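Local coordinates for putative uncharacterized protein (PDB 5KO4) that probably recognises acetylated lysines through its bromodomain, the part of a longer Trypanosoma brucei protein present here, although the function of the whole protein is unknown, at residues Arg12-Val17 and Asp99-Glu104; Val17-Asp22 and Met45-Ile50; Asn75-Asn80 and Leu89-Glu94. All blocks are in the same frame, centred on the assembly; numbering follows the deposited sequence.

The three contacts tie together the four main helices of a bromodomain bundle. Contact 1 joins the two ends of the domain, pairing helix 8-21 with helix 85-104. Contacts 2 and 3 both lie within the chain between those ends: contact 2 closes first, bringing helix 8-21 against the start of helix 47-55, and contact 3 follows, pairing helix 62-80 with helix 85-104 across a short turn. Contact 2 sits between the others, its centre about 12 Å from each of theirs, and touches both; the centres of contacts 1 and 3 are about 17 Å apart. I93 links contacts 2 and 3 by packing on V18 and W47, so the bundle shares one core.

Contact 1: residues Arg12-Val17 and Asp99-Glu104; sequences RSILHV and DLFVTE
I14 lies against L100, F101 and E104 of helix 85-104: its CG1 arm runs between L100 and E104, and its end reaches F101. This arm and the side chain of L100 slide past one another in opposite directions, bringing I14 CG1 to 3.8 Å from L100 CB. The branch continues extended toward F101, where I14 CD1 meets CD1 of the phenyl ring at 3.9 Å, at the ring's edge and near its plane. With CG1 beside the backbone N (chi1 -65°), I14 CG2 is left anti to it and lies 3.9 Å from F101 CE1. A beta-branched residue suits this place because both of its arms find apolar partners. One turn later V17 and L100 reach toward each other tip to tip, with V17 CG1 4.1 Å from L100 CD1.

At the other end the contact becomes polar. E104, its chain extended beyond CG, comes from the direction opposite to I14 and lays OE2 3.3 Å from I14 CG1. A water donates to E104 OE2 at 2.6 Å and also to S13 OG at 3.0 Å, a bridge that holds for one of the two S13 conformers and is doubtful for the other. The serine hydroxyl is bonded as well to Q10 O, within its own helix.

The two segments run nearly antiparallel, at 162°, with axes 10.7 Å apart. F101 continues past I14 to I66 and M69 of helix 62-80, while the adjacent L15 turns to I50, K51 and L54 of helix 47-55, seating helix 8-21 among all three other long helices.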
loop_
_atom_site.group_PDB
_atom_site.type_symbol
_atom_site.label_atom_id
_atom_site.label_comp_id
_atom_site.label_asym_id
_atom_site.label_seq_id
_atom_site.Cartn_x
_atom_site.Cartn_y
_atom_site.Cartn_z
ATOM N N ARG A 12 -22.947 11.722 -2.604
ATOM C CA ARG A 12 -21.849 12.445 -3.231
ATOM C C ARG A 12 -21.040 13.212 -2.175
ATOM O O ARG A 12 -19.807 13.198 -2.210
ATOM C CB ARG A 12 -22.381 13.436 -4.264
ATOM C CG ARG A 12 -21.267 14.203 -4.956
ATOM C CD ARG A 12 -21.791 15.230 -5.932
ATOM N NE ARG A 12 -22.566 14.611 -6.994
ATOM C CZ ARG A 12 -22.043 14.011 -8.060
ATOM N NH1 ARG A 12 -20.721 13.947 -8.216
ATOM N NH2 ARG A 12 -22.832 13.476 -8.979
ATOM N N SER A 13 -21.711 13.917 -1.257
ATOM C CA SER A 13 -20.972 14.696 -0.266
ATOM C C SER A 13 -20.178 13.779 0.689
ATOM O O SER A 13 -19.031 14.096 1.006
ATOM C CB SER A 13 -21.908 15.617 0.515
ATOM O OG SER A 13 -22.777 14.930 1.397
ATOM N N ILE A 14 -20.729 12.623 1.075
ATOM C CA ILE A 14 -20.015 11.706 1.962
ATOM C C ILE A 14 -18.803 11.131 1.244
ATOM O O ILE A 14 -17.719 11.059 1.820
ATOM C CB ILE A 14 -20.939 10.594 2.493
ATOM C CG1 ILE A 14 -22.036 11.206 3.401
ATOM C CG2 ILE A 14 -20.127 9.545 3.258
ATOM C CD1 ILE A 14 -23.184 10.301 3.690
ATOM N N LEU A 15 -18.950 10.774 -0.026
ATOM C CA LEU A 15 -17.815 10.289 -0.785
ATOM C C LEU A 15 -16.728 11.375 -0.895
ATOM O O LEU A 15 -15.538 11.066 -0.791
ATOM C CB LEU A 15 -18.259 9.829 -2.171
ATOM C CG LEU A 15 -17.147 9.275 -3.080
ATOM C CD1 LEU A 15 -16.443 8.051 -2.447
ATOM C CD2 LEU A 15 -17.706 8.908 -4.443
ATOM N N HIS A 16 -17.121 12.641 -1.094
ATOM C CA HIS A 16 -16.154 13.732 -1.164
ATOM C C HIS A 16 -15.385 13.865 0.154
ATOM O O HIS A 16 -14.165 14.045 0.134
ATOM C CB HIS A 16 -16.852 15.041 -1.502
ATOM C CG HIS A 16 -15.922 16.195 -1.669
ATOM N ND1 HIS A 16 -15.318 16.461 -2.886
ATOM C CD2 HIS A 16 -15.550 17.143 -0.777
ATOM C CE1 HIS A 16 -14.587 17.550 -2.695
ATOM N NE2 HIS A 16 -14.695 17.993 -1.438
ATOM N N VAL A 17 -16.076 13.749 1.290
ATOM C CA VAL A 17 -15.419 13.844 2.594
ATOM C C VAL A 17 -14.389 12.726 2.730
ATOM O O VAL A 17 -13.241 12.978 3.093
ATOM C CB VAL A 17 -16.466 13.795 3.744
ATOM C CG1 VAL A 17 -15.794 13.597 5.106
ATOM C CG2 VAL A 17 -17.318 15.055 3.755
ATOM N N ASP A 99 -20.529 8.110 10.912
ATOM C CA ASP A 99 -21.074 9.293 11.587
ATOM C C ASP A 99 -21.979 10.089 10.664
ATOM O O ASP A 99 -22.890 10.771 11.140
ATOM C CB ASP A 99 -19.945 10.227 12.046
ATOM C CG ASP A 99 -19.091 9.738 13.196
ATOM O OD1 ASP A 99 -19.491 8.748 13.868
ATOM O OD2 ASP A 99 -18.010 10.321 13.413
ATOM N N LEU A 100 -21.670 10.101 9.363
ATOM C CA LEU A 100 -22.450 10.847 8.381
ATOM C C LEU A 100 -23.656 10.046 7.874
ATOM O O LEU A 100 -24.702 10.650 7.689
ATOM C CB LEU A 100 -21.564 11.249 7.210
ATOM C CG LEU A 100 -20.391 12.153 7.574
ATOM C CD1 LEU A 100 -19.500 12.412 6.369
ATOM C CD2 LEU A 100 -20.863 13.461 8.173
ATOM N N PHE A 101 -23.555 8.706 7.735
ATOM C CA PHE A 101 -24.719 7.929 7.269
ATOM C C PHE A 101 -25.894 8.090 8.214
ATOM O O PHE A 101 -27.027 8.173 7.754
ATOM C CB PHE A 101 -24.421 6.435 7.167
ATOM C CG PHE A 101 -23.305 5.978 6.273
ATOM C CD1 PHE A 101 -23.000 6.658 5.099
ATOM C CD2 PHE A 101 -22.637 4.800 6.533
ATOM C CE1 PHE A 101 -21.978 6.212 4.264
ATOM C CE2 PHE A 101 -21.657 4.328 5.671
ATOM C CZ PHE A 101 -21.327 5.039 4.544
ATOM N N VAL A 102 -25.643 8.002 9.530
ATOM C CA VAL A 102 -26.718 8.107 10.542
ATOM C C VAL A 102 -27.419 9.440 10.432
ATOM O O VAL A 102 -28.641 9.500 10.521
ATOM C CB VAL A 102 -26.207 7.906 12.003
ATOM C CG1 VAL A 102 -25.819 6.470 12.259
ATOM C CG2 VAL A 102 -25.064 8.856 12.342
ATOM N N THR A 103 -26.637 10.507 10.269
ATOM C CA THR A 103 -27.101 11.884 10.242
ATOM C C THR A 103 -27.766 12.268 8.905
ATOM O O THR A 103 -28.751 13.000 8.918
ATOM C CB THR A 103 -25.902 12.800 10.506
ATOM O OG1 THR A 103 -25.105 12.222 11.548
ATOM C CG2 THR A 103 -26.315 14.199 10.900
ATOM N N GLU A 104 -27.186 11.839 7.760
ATOM C CA GLU A 104 -27.627 12.261 6.417
ATOM C C GLU A 104 -28.508 11.258 5.689
ATOM O O GLU A 104 -29.290 11.676 4.841
ATOM C CB GLU A 104 -26.408 12.506 5.533
ATOM C CG GLU A 104 -25.528 13.621 6.013
ATOM C CD GLU A 104 -24.459 13.949 5.003
ATOM O OE1 GLU A 104 -24.805 14.387 3.883
ATOM O OE2 GLU A 104 -23.285 13.638 5.283
HETATM O O HOH W 1 -21.296 14.749 4.039
#

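Contact 2: residues Val17-Asp22 and Met45-Ile50; sequences VVMDLD and MWWDLI
Where helix 8-21 ends and helix 47-55 begins, on either side of the bromodomain's long ZA loop, the indole of W47 packs against V18, M19 and D22. V18 crosses the indole at about a right angle and sets its CG1 methyl over one face, 3.4 Å from the centroid of the six-membered ring and almost straight above it. This is a close CH-pi contact, and V18 CG1 comes within 3.3 Å of W47 CZ2. A compact branched residue serves well here, since it offers a single methyl to a broad flat surface.

The polar edge of the ring is met by D22, the first residue to leave the helix. Its CG stands anti to the backbone N (chi1 -172°), which carries the carboxylate to the indole nitrogen: W47 NE1 donates to D22 OD2 over 2.9 Å, with an N-H...O angle of 147°. The oxygen uses its anti lone pair and lies close to the ring plane, while the carboxylate itself is turned 81° from that plane. D22 OD2 also accepts from F27 N and D22 OD1 from I26 N, so three N-H groups satisfy this buried acid and fix its rotation.

M19 passes W47 in the opposite direction, with M19 CG 3.7 Å from W47 CB. Its sulfur makes an oblique Met-aromatic contact, M19 SD being 5.3 Å from the centroid of the W47 five-membered ring. The bend of the M19 chain at its end leads M19 CE to within 3.6 Å of D48 OD1.

I93 and V72 pack on W47 as well, bringing in helices 85-104 and 62-80. A left-handed bundle of four helices, with the long ZA loop between the first two, is the bromodomain fold.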
loop_
_atom_site.group_PDB
_atom_site.type_symbol
_atom_site.label_atom_id
_atom_site.label_comp_id
_atom_site.label_asym_id
_atom_site.label_seq_id
_atom_site.Cartn_x
_atom_site.Cartn_y
_atom_site.Cartn_z
ATOM N N VAL A 17 -16.076 13.749 1.290
ATOM C CA VAL A 17 -15.419 13.844 2.594
ATOM C C VAL A 17 -14.389 12.726 2.730
ATOM O O VAL A 17 -13.241 12.978 3.093
ATOM C CB VAL A 17 -16.466 13.795 3.744
ATOM C CG1 VAL A 17 -15.794 13.597 5.106
ATOM C CG2 VAL A 17 -17.318 15.055 3.755
ATOM N N VAL A 18 -14.791 11.503 2.414
ATOM C CA VAL A 18 -13.907 10.353 2.541
ATOM C C VAL A 18 -12.691 10.481 1.617
ATOM O O VAL A 18 -11.566 10.203 2.045
ATOM C CB VAL A 18 -14.723 9.075 2.250
ATOM C CG1 VAL A 18 -13.841 7.899 1.910
ATOM C CG2 VAL A 18 -15.661 8.758 3.422
ATOM N N MET A 19 -12.889 10.915 0.371
ATOM C CA MET A 19 -11.759 11.032 -0.549
ATOM C C MET A 19 -10.808 12.133 -0.103
ATOM O O MET A 19 -9.599 11.963 -0.251
ATOM C CB MET A 19 -12.254 11.260 -1.971
ATOM C CG MET A 19 -12.903 10.007 -2.512
ATOM S SD MET A 19 -13.565 10.081 -4.168
ATOM C CE MET A 19 -12.092 10.283 -5.056
ATOM N N ASP A 20 -11.309 13.167 0.572
ATOM C CA ASP A 20 -10.436 14.217 1.129
ATOM C C ASP A 20 -9.656 13.696 2.357
ATOM O O ASP A 20 -8.525 14.116 2.579
ATOM C CB ASP A 20 -11.260 15.452 1.527
ATOM C CG ASP A 20 -11.684 16.351 0.380
ATOM O OD1 ASP A 20 -11.052 16.286 -0.692
ATOM O OD2 ASP A 20 -12.615 17.154 0.574
ATOM N N LEU A 21 -10.269 12.823 3.181
ATOM C CA LEU A 21 -9.579 12.216 4.326
ATOM C C LEU A 21 -8.449 11.314 3.841
ATOM O O LEU A 21 -7.421 11.199 4.507
ATOM C CB LEU A 21 -10.536 11.400 5.181
ATOM C CG LEU A 21 -11.602 12.192 5.911
ATOM C CD1 LEU A 21 -12.449 11.269 6.766
ATOM C CD2 LEU A 21 -10.996 13.289 6.788
ATOM N N ASP A 22 -8.655 10.631 2.706
ATOM C CA ASP A 22 -7.639 9.781 2.120
ATOM C C ASP A 22 -6.770 10.684 1.249
ATOM O O ASP A 22 -6.887 10.709 0.024
ATOM C CB ASP A 22 -8.309 8.661 1.324
ATOM C CG ASP A 22 -7.372 7.602 0.829
ATOM O OD1 ASP A 22 -6.139 7.737 1.057
ATOM O OD2 ASP A 22 -7.852 6.650 0.179
ATOM N N MET A 45 -12.746 -3.028 -4.236
ATOM C CA MET A 45 -13.546 -1.819 -4.308
ATOM C C MET A 45 -12.657 -0.649 -3.990
ATOM O O MET A 45 -11.714 -0.787 -3.208
ATOM C CB MET A 45 -14.713 -1.911 -3.310
ATOM C CG MET A 45 -15.776 -0.815 -3.462
ATOM S SD MET A 45 -16.465 -0.613 -5.119
ATOM C CE MET A 45 -16.977 -2.304 -5.473
ATOM N N TRP A 46 -12.910 0.486 -4.617
ATOM C CA TRP A 46 -12.065 1.651 -4.428
ATOM C C TRP A 46 -12.875 2.920 -4.707
ATOM O O TRP A 46 -13.926 2.850 -5.322
ATOM C CB TRP A 46 -10.821 1.545 -5.321
ATOM C CG TRP A 46 -11.101 1.385 -6.788
ATOM C CD1 TRP A 46 -11.055 2.370 -7.726
ATOM C CD2 TRP A 46 -11.313 0.160 -7.509
ATOM N NE1 TRP A 46 -11.288 1.854 -8.971
ATOM C CE2 TRP A 46 -11.420 0.496 -8.875
ATOM C CE3 TRP A 46 -11.391 -1.186 -7.143
ATOM C CZ2 TRP A 46 -11.655 -0.453 -9.858
ATOM C CZ3 TRP A 46 -11.638 -2.127 -8.126
ATOM C CH2 TRP A 46 -11.796 -1.753 -9.462
ATOM N N TRP A 47 -12.435 4.082 -4.181
ATOM C CA TRP A 47 -13.270 5.272 -4.269
ATOM C C TRP A 47 -13.612 5.671 -5.698
ATOM O O TRP A 47 -14.746 6.096 -5.934
ATOM C CB TRP A 47 -12.648 6.498 -3.587
ATOM C CG TRP A 47 -12.057 6.274 -2.213
ATOM C CD1 TRP A 47 -10.845 6.715 -1.776
ATOM C CD2 TRP A 47 -12.700 5.678 -1.075
ATOM N NE1 TRP A 47 -10.671 6.394 -0.451
ATOM C CE2 TRP A 47 -11.794 5.750 0.003
ATOM C CE3 TRP A 47 -13.968 5.118 -0.850
ATOM C CZ2 TRP A 47 -12.066 5.169 1.248
ATOM C CZ3 TRP A 47 -14.255 4.587 0.401
ATOM C CH2 TRP A 47 -13.296 4.567 1.412
ATOM N N ASP A 48 -12.665 5.598 -6.630
ATOM C CA ASP A 48 -12.965 6.047 -7.999
ATOM C C ASP A 48 -14.053 5.180 -8.640
ATOM O O ASP A 48 -14.810 5.677 -9.485
ATOM C CB ASP A 48 -11.711 6.056 -8.883
ATOM C CG ASP A 48 -10.688 7.107 -8.507
ATOM O OD1 ASP A 48 -11.023 8.008 -7.700
ATOM O OD2 ASP A 48 -9.542 7.036 -9.025
ATOM N N LEU A 49 -14.137 3.904 -8.264
ATOM C CA LEU A 49 -15.198 3.033 -8.779
ATOM C C LEU A 49 -16.553 3.457 -8.202
ATOM O O LEU A 49 -17.542 3.537 -8.930
ATOM C CB LEU A 49 -14.905 1.570 -8.454
ATOM C CG LEU A 49 -15.914 0.545 -8.985
ATOM C CD1 LEU A 49 -16.171 0.728 -10.494
ATOM C CD2 LEU A 49 -15.438 -0.865 -8.715
ATOM N N ILE A 50 -16.593 3.789 -6.907
ATOM C CA ILE A 50 -17.830 4.260 -6.295
ATOM C C ILE A 50 -18.258 5.589 -6.943
ATOM O O ILE A 50 -19.445 5.790 -7.180
ATOM C CB ILE A 50 -17.662 4.383 -4.764
ATOM C CG1 ILE A 50 -17.374 2.983 -4.164
ATOM C CG2 ILE A 50 -18.903 5.022 -4.113
ATOM C CD1 ILE A 50 -17.073 2.975 -2.700
#

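Contact 3: residues Asn75-Asn80 and Leu89-Glu94; sequences NCYDYN and LARRIE
The phenol of Y77 donates a short hydrogen bond to E94, with Y77 OH 2.6 Å from E94 OE1. The acceptor is met on its anti side, a little out of the carboxylate plane, and sits at the edge of the tyrosine ring. R91 comes over one ring face: R91 NH1 lies above the centre and R91 CZ is 4.3 Å from the centroid of the Y77 ring, a cation-pi contact with the guanidinium steeply tilted, 67° between planes. The R91 chain bends at chi2 (-71°) and again at chi3, and its CD passes 3.2 Å from Y77 OH. A salt bridge from R91 NH1 to E82 OE1 probably helps keep the guanidinium over the ring.

Helices 62-80 and 85-104 form the last hairpin of the bromodomain bundle, antiparallel at 162°. Small A90 suits the point where the backbones come nearest, opposite C76: A90 CB lies 3.6 Å from Y77 CE1 and 3.7 Å from C76 SG.

C76 O accepts from both N80 N and N80 ND2, which arrive from opposite faces of the carbonyl plane. N80 probably corresponds to the asparagine that holds acetyl-lysine in other bromodomains. Nearby, Y79 packs on P85 of the second subunit, and L89 on P35 of that subunit.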
loop_
_atom_site.group_PDB
_atom_site.type_symbol
_atom_site.label_atom_id
_atom_site.label_comp_id
_atom_site.label_asym_id
_atom_site.label_seq_id
_atom_site.Cartn_x
_atom_site.Cartn_y
_atom_site.Cartn_z
ATOM N N ASN A 75 -12.215 -4.490 3.099
ATOM C CA ASN A 75 -11.161 -5.117 2.299
ATOM C C ASN A 75 -9.790 -4.729 2.822
ATOM O O ASN A 75 -8.888 -5.565 2.869
ATOM C CB ASN A 75 -11.278 -4.717 0.830
ATOM C CG ASN A 75 -12.388 -5.415 0.107
ATOM O OD1 ASN A 75 -12.946 -6.417 0.576
ATOM N ND2 ASN A 75 -12.710 -4.922 -1.085
ATOM N N CYS A 76 -9.638 -3.494 3.277
ATOM C CA CYS A 76 -8.380 -3.076 3.879
ATOM C C CYS A 76 -8.081 -3.919 5.112
ATOM O O CYS A 76 -6.957 -4.398 5.276
ATOM C CB CYS A 76 -8.418 -1.601 4.230
ATOM S SG CYS A 76 -6.938 -1.011 5.090
ATOM N N TYR A 77 -9.075 -4.113 5.975
ATOM C CA TYR A 77 -8.834 -4.892 7.184
ATOM C C TYR A 77 -8.475 -6.311 6.836
ATOM O O TYR A 77 -7.591 -6.887 7.466
ATOM C CB TYR A 77 -10.041 -4.869 8.130
ATOM C CG TYR A 77 -10.606 -3.493 8.442
ATOM C CD1 TYR A 77 -9.798 -2.360 8.422
ATOM C CD2 TYR A 77 -11.968 -3.310 8.638
ATOM C CE1 TYR A 77 -10.332 -1.084 8.625
ATOM C CE2 TYR A 77 -12.510 -2.042 8.836
ATOM C CZ TYR A 77 -11.691 -0.929 8.790
ATOM O OH TYR A 77 -12.213 0.334 8.962
ATOM N N ASP A 78 -9.123 -6.884 5.840
ATOM C CA ASP A 78 -8.880 -8.280 5.497
ATOM C C ASP A 78 -7.510 -8.469 4.843
ATOM O O ASP A 78 -6.853 -9.459 5.118
ATOM C CB ASP A 78 -9.986 -8.791 4.571
ATOM C CG ASP A 78 -11.356 -8.843 5.245
ATOM O OD1 ASP A 78 -11.434 -8.560 6.463
ATOM O OD2 ASP A 78 -12.348 -9.092 4.540
ATOM N N TYR A 79 -7.068 -7.533 4.012
ATOM C CA TYR A 79 -5.798 -7.670 3.314
ATOM C C TYR A 79 -4.611 -7.321 4.226
ATOM O O TYR A 79 -3.619 -8.052 4.276
ATOM C CB TYR A 79 -5.800 -6.765 2.072
ATOM C CG TYR A 79 -4.554 -6.888 1.227
ATOM C CD1 TYR A 79 -4.388 -7.953 0.355
ATOM C CD2 TYR A 79 -3.575 -5.903 1.251
ATOM C CE1 TYR A 79 -3.269 -8.045 -0.464
ATOM C CE2 TYR A 79 -2.424 -6.015 0.490
ATOM C CZ TYR A 79 -2.283 -7.070 -0.393
ATOM O OH TYR A 79 -1.140 -7.134 -1.152
ATOM N N ASN A 80 -4.695 -6.189 4.926
ATOM C CA ASN A 80 -3.589 -5.704 5.759
ATOM C C ASN A 80 -3.652 -6.174 7.212
ATOM O O ASN A 80 -2.696 -5.960 7.962
ATOM C CB ASN A 80 -3.601 -4.192 5.748
ATOM C CG ASN A 80 -3.425 -3.639 4.355
ATOM O OD1 ASN A 80 -2.358 -3.761 3.768
ATOM N ND2 ASN A 80 -4.492 -3.070 3.768
ATOM N N LEU A 89 -5.887 4.198 9.011
ATOM C CA LEU A 89 -6.491 5.229 8.145
ATOM C C LEU A 89 -7.902 4.777 7.709
ATOM O O LEU A 89 -8.862 5.549 7.797
ATOM C CB LEU A 89 -5.637 5.489 6.907
ATOM C CG LEU A 89 -6.274 6.438 5.877
ATOM C CD1 LEU A 89 -6.606 7.816 6.507
ATOM C CD2 LEU A 89 -5.389 6.579 4.649
ATOM N N ALA A 90 -8.045 3.525 7.280
ATOM C CA ALA A 90 -9.363 3.034 6.877
ATOM C C ALA A 90 -10.361 3.132 8.032
ATOM O O ALA A 90 -11.515 3.472 7.800
ATOM C CB ALA A 90 -9.273 1.594 6.395
ATOM N N ARG A 91 -9.914 2.891 9.281
ATOM C CA ARG A 91 -10.812 2.991 10.439
ATOM C C ARG A 91 -11.266 4.427 10.648
ATOM O O ARG A 91 -12.441 4.647 10.944
ATOM C CB ARG A 91 -10.132 2.478 11.717
ATOM C CG ARG A 91 -10.063 0.948 11.815
ATOM C CD ARG A 91 -11.383 0.325 12.070
ATOM N NE ARG A 91 -11.349 -0.688 13.127
ATOM C CZ ARG A 91 -11.042 -1.972 12.954
ATOM N NH1 ARG A 91 -10.580 -2.403 11.787
ATOM N NH2 ARG A 91 -11.137 -2.821 13.961
ATOM N N ARG A 92 -10.354 5.414 10.507
ATOM C CA ARG A 92 -10.777 6.812 10.665
ATOM C C ARG A 92 -11.808 7.166 9.591
ATOM O O ARG A 92 -12.761 7.892 9.863
ATOM C CB ARG A 92 -9.589 7.775 10.572
ATOM C CG ARG A 92 -8.546 7.635 11.674
ATOM C CD ARG A 92 -9.102 7.455 13.077
ATOM N NE ARG A 92 -9.988 8.560 13.478
ATOM C CZ ARG A 92 -10.622 8.623 14.641
ATOM N NH1 ARG A 92 -10.468 7.659 15.545
ATOM N NH2 ARG A 92 -11.411 9.658 14.919
ATOM N N ILE A 93 -11.629 6.644 8.376
ATOM C CA ILE A 93 -12.565 6.870 7.285
ATOM C C ILE A 93 -13.893 6.172 7.582
ATOM O O ILE A 93 -14.945 6.762 7.350
ATOM C CB ILE A 93 -11.925 6.394 5.959
ATOM C CG1 ILE A 93 -10.832 7.386 5.537
ATOM C CG2 ILE A 93 -12.990 6.239 4.843
ATOM C CD1 ILE A 93 -9.928 6.894 4.433
ATOM N N GLU A 94 -13.857 4.949 8.122
ATOM C CA GLU A 94 -15.071 4.231 8.469
ATOM C C GLU A 94 -15.851 5.000 9.535
ATOM O O GLU A 94 -17.072 5.120 9.456
ATOM C CB GLU A 94 -14.751 2.818 8.976
ATOM C CG GLU A 94 -16.008 1.981 9.143
ATOM C CD GLU A 94 -15.798 0.594 9.698
ATOM O OE1 GLU A 94 -14.632 0.194 9.881
ATOM O OE2 GLU A 94 -16.806 -0.072 10.016
#